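Long-range contact in neuraminidase (Influenza A virus, PDB 4GDI), which is a neuraminidase-like protein of a bat influenza A virus that may remove terminal sialic acids from glycoconjugates, although its putative active site has diverged: residues C239-L251 and W278-G290. Numbering follows the deposited sequence.
With CA (calcium ion), chain R.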
# COMPACT_ATOMS: atom_id res chain seq x y z
N CYS A 239 -20.30 43.65 4.43
CA CYS A 239 -20.60 45.07 4.53
C CYS A 239 -19.32 45.89 4.54
O CYS A 239 -19.35 47.07 4.86
CB CYS A 239 -21.44 45.34 5.79
SG CYS A 239 -23.06 44.53 5.77
N ASN A 240 -18.20 45.27 4.19
CA ASN A 240 -16.95 46.01 4.06
C ASN A 240 -16.89 46.61 2.66
O ASN A 240 -17.89 46.64 1.95
CB ASN A 240 -15.75 45.12 4.39
CG ASN A 240 -15.61 43.95 3.42
OD1 ASN A 240 -16.56 43.55 2.75
ND2 ASN A 240 -14.41 43.38 3.36
N GLY A 241 -15.72 47.11 2.27
CA GLY A 241 -15.56 47.74 0.97
C GLY A 241 -14.49 47.06 0.14
O GLY A 241 -14.00 47.63 -0.83
N ALA A 242 -14.14 45.83 0.51
CA ALA A 242 -13.12 45.08 -0.21
C ALA A 242 -13.70 43.78 -0.74
O ALA A 242 -13.74 42.78 -0.03
CB ALA A 242 -11.97 44.79 0.72
N PRO A 243 -14.17 43.78 -2.00
CA PRO A 243 -14.70 42.56 -2.63
C PRO A 243 -13.64 41.46 -2.66
O PRO A 243 -12.47 41.81 -2.71
CB PRO A 243 -15.04 43.03 -4.05
CG PRO A 243 -15.19 44.50 -3.95
CD PRO A 243 -14.21 44.93 -2.92
N THR A 244 -14.01 40.18 -2.61
CA THR A 244 -13.00 39.12 -2.56
C THR A 244 -13.11 38.07 -3.67
O THR A 244 -12.28 37.17 -3.74
CB THR A 244 -12.98 38.38 -1.19
OG1 THR A 244 -14.22 37.69 -0.97
CG2 THR A 244 -12.72 39.35 -0.06
N ASP A 245 -14.11 38.20 -4.53
CA ASP A 245 -14.21 37.33 -5.69
C ASP A 245 -13.06 37.69 -6.65
O ASP A 245 -12.39 38.71 -6.50
CB ASP A 245 -15.55 37.55 -6.38
CG ASP A 245 -16.01 36.35 -7.19
OD1 ASP A 245 -15.26 35.34 -7.28
OD2 ASP A 245 -17.12 36.43 -7.74
N PHE A 246 -12.80 36.82 -7.61
CA PHE A 246 -11.99 37.17 -8.76
C PHE A 246 -12.72 36.71 -10.02
O PHE A 246 -13.06 35.54 -10.13
CB PHE A 246 -10.60 36.56 -8.72
CG PHE A 246 -9.69 37.13 -9.77
CD1 PHE A 246 -9.75 36.68 -11.08
CD2 PHE A 246 -8.82 38.16 -9.46
CE1 PHE A 246 -8.94 37.23 -12.06
CE2 PHE A 246 -8.00 38.72 -10.44
CZ PHE A 246 -8.06 38.24 -11.74
N PRO A 247 -12.95 37.64 -10.97
CA PRO A 247 -12.44 39.02 -10.96
C PRO A 247 -13.19 39.93 -10.01
O PRO A 247 -14.19 39.53 -9.41
CB PRO A 247 -12.68 39.48 -12.41
CG PRO A 247 -13.87 38.72 -12.85
CD PRO A 247 -13.81 37.38 -12.14
N ARG A 248 -12.70 41.16 -9.88
CA ARG A 248 -13.37 42.17 -9.05
C ARG A 248 -12.88 43.55 -9.43
O ARG A 248 -11.87 43.68 -10.11
CB ARG A 248 -13.07 41.93 -7.56
CG ARG A 248 -11.60 41.93 -7.19
CD ARG A 248 -11.44 41.96 -5.68
NE ARG A 248 -10.04 41.98 -5.23
CZ ARG A 248 -9.22 40.93 -5.25
NH1 ARG A 248 -9.61 39.74 -5.70
NH2 ARG A 248 -7.97 41.09 -4.81
N GLY A 249 -13.60 44.57 -8.99
CA GLY A 249 -13.16 45.95 -9.12
C GLY A 249 -12.30 46.35 -7.93
O GLY A 249 -11.82 45.50 -7.18
N GLY A 250 -12.12 47.65 -7.76
CA GLY A 250 -11.29 48.17 -6.68
C GLY A 250 -12.05 48.32 -5.37
O GLY A 250 -13.23 47.97 -5.27
N LEU A 251 -11.36 48.86 -4.37
CA LEU A 251 -11.95 49.13 -3.06
C LEU A 251 -13.05 50.19 -3.14
O LEU A 251 -12.99 51.10 -3.96
CB LEU A 251 -10.87 49.59 -2.08
CG LEU A 251 -9.66 48.65 -1.95
CD1 LEU A 251 -8.69 49.15 -0.89
CD2 LEU A 251 -10.13 47.23 -1.63
N TRP A 278 -12.51 36.46 8.90
CA TRP A 278 -11.36 36.52 8.00
C TRP A 278 -11.83 36.48 6.57
O TRP A 278 -12.67 35.65 6.22
CB TRP A 278 -10.42 35.35 8.24
CG TRP A 278 -9.66 35.43 9.52
CD1 TRP A 278 -10.10 35.10 10.76
CD2 TRP A 278 -8.30 35.85 9.67
NE1 TRP A 278 -9.10 35.28 11.68
CE2 TRP A 278 -7.99 35.74 11.04
CE3 TRP A 278 -7.32 36.31 8.79
CZ2 TRP A 278 -6.74 36.08 11.54
CZ3 TRP A 278 -6.08 36.65 9.29
CH2 TRP A 278 -5.80 36.53 10.65
N THR A 279 -11.29 37.40 5.76
CA THR A 279 -11.52 37.39 4.33
C THR A 279 -10.30 36.83 3.65
O THR A 279 -9.22 36.80 4.24
CB THR A 279 -11.78 38.80 3.78
OG1 THR A 279 -10.74 39.67 4.22
CG2 THR A 279 -13.13 39.33 4.29
N SER A 280 -10.46 36.40 2.40
CA SER A 280 -9.34 35.88 1.64
C SER A 280 -9.49 36.25 0.16
O SER A 280 -10.58 36.24 -0.39
CB SER A 280 -9.22 34.36 1.84
OG SER A 280 -10.41 33.71 1.44
N LYS A 281 -8.37 36.61 -0.47
CA LYS A 281 -8.41 37.06 -1.86
C LYS A 281 -7.02 37.09 -2.51
O LYS A 281 -5.98 37.04 -1.84
CB LYS A 281 -9.05 38.44 -1.94
CG LYS A 281 -8.25 39.52 -1.19
CD LYS A 281 -8.92 40.90 -1.28
CE LYS A 281 -7.98 42.02 -0.78
NZ LYS A 281 -8.54 43.39 -1.03
N THR A 282 -7.02 37.15 -3.84
CA THR A 282 -5.78 37.37 -4.58
C THR A 282 -5.14 38.68 -4.10
O THR A 282 -5.83 39.63 -3.73
CB THR A 282 -6.06 37.46 -6.08
OG1 THR A 282 -7.00 38.50 -6.34
CG2 THR A 282 -6.63 36.11 -6.62
N LYS A 283 -3.82 38.72 -4.08
CA LYS A 283 -3.09 39.95 -3.77
C LYS A 283 -3.61 41.07 -4.68
O LYS A 283 -4.10 42.09 -4.21
CB LYS A 283 -1.59 39.72 -3.97
CG LYS A 283 -0.70 40.96 -3.89
CD LYS A 283 -0.79 41.64 -2.54
CE LYS A 283 0.16 42.84 -2.46
NZ LYS A 283 1.60 42.47 -2.69
N ALA A 284 -3.56 40.83 -5.99
CA ALA A 284 -3.92 41.85 -6.97
C ALA A 284 -5.33 41.65 -7.53
O ALA A 284 -5.76 40.52 -7.75
CB ALA A 284 -2.91 41.82 -8.11
N GLU A 285 -6.03 42.74 -7.78
CA GLU A 285 -7.33 42.66 -8.46
C GLU A 285 -7.13 42.49 -9.96
O GLU A 285 -8.08 42.25 -10.70
CB GLU A 285 -8.13 43.93 -8.21
CG GLU A 285 -7.57 45.13 -8.94
CD GLU A 285 -8.14 46.43 -8.44
OE1 GLU A 285 -7.91 46.75 -7.25
OE2 GLU A 285 -8.82 47.11 -9.23
N SER A 286 -5.88 42.62 -10.40
CA SER A 286 -5.56 42.66 -11.82
C SER A 286 -5.17 41.28 -12.35
O SER A 286 -5.32 41.00 -13.53
CB SER A 286 -4.43 43.66 -12.06
OG SER A 286 -3.42 43.52 -11.07
N SER A 287 -4.66 40.43 -11.47
CA SER A 287 -4.28 39.08 -11.87
C SER A 287 -4.61 38.11 -10.75
O SER A 287 -4.71 38.50 -9.60
CB SER A 287 -2.78 39.02 -12.16
OG SER A 287 -2.03 39.11 -10.96
N GLN A 288 -4.75 36.84 -11.11
CA GLN A 288 -5.05 35.80 -10.13
C GLN A 288 -3.76 35.38 -9.44
O GLN A 288 -3.40 34.20 -9.43
CB GLN A 288 -5.68 34.61 -10.85
CG GLN A 288 -6.84 34.00 -10.16
CD GLN A 288 -7.50 32.96 -11.03
OE1 GLN A 288 -8.32 33.30 -11.89
NE2 GLN A 288 -7.12 31.70 -10.85
N ASN A 289 -3.05 36.35 -8.86
CA ASN A 289 -1.79 36.07 -8.21
C ASN A 289 -1.81 36.43 -6.74
O ASN A 289 -2.45 37.40 -6.34
CB ASN A 289 -0.68 36.84 -8.91
CG ASN A 289 -0.43 36.33 -10.31
OD1 ASN A 289 -1.11 36.73 -11.26
ND2 ASN A 289 0.52 35.43 -10.44
N GLY A 290 -1.08 35.66 -5.94
CA GLY A 290 -0.97 35.89 -4.51
C GLY A 290 -2.22 35.43 -3.76
O GLY A 290 -3.23 35.11 -4.37
CA CA R . -18.53 37.36 -9.25
O HOH W 1 -10.70 43.97 -2.39
O HOH W 2 -9.74 36.70 -4.93
O HOH W 3 -11.38 34.54 -2.69
O HOH W 4 -12.92 35.83 0.63
O HOH W 5 -16.71 38.85 -9.83
O HOH W 6 -10.40 41.38 -11.83
O HOH W 7 -7.33 43.73 -3.77
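The hydroxyl OG1 of Thr282 takes an N-H from Arg248 NH1 at 3.0 Å and a weak one from NH2, and gives its own proton to Ala284 O. Arg248 NH2 also bonds Thr282 O at 2.8 Å, so the guanidinium meets Thr282 end-on; this bond and the one from NH1 to OG1 are both bent, with N-H...O angles of 139°. This ties a loop of the neuraminidase beta-propeller, between strands 233-236 and 277-281, to the end of strand 277-281 and the turn leading into strand 289-296. With chi1 at 58° and the chain extended from CG to NE, Arg248 carries its guanidinium across to Thr282, between Lys281 CD over one face and Glu285 CA over the other. The two cationic ends, Arg248 NH2 and Lys281 NZ, share a water as acceptor, which should ease their closeness.

Asp245 turns away and binds calcium through OD2 at 2.3 Å; Asn215, Asp219, Gly263 and Gly265 supply backbone oxygens. Arg248 NH1 holds the carbonyl O of this same Asp245, which lies 6° out of the guanidinium plane. Other waters join Thr244 O to Thr282 N and Ser280 O, and Arg248 N to Glu285 O. The Phe246 ring lies against the 284-288 turn: Gln288 CG makes a CH-pi contact over one face, 4.3 Å from the ring centroid, and Gln288 NE2 bonds Thr318 O. Ser287 O approaches Phe246 CE2 obliquely, at 3.4 Å.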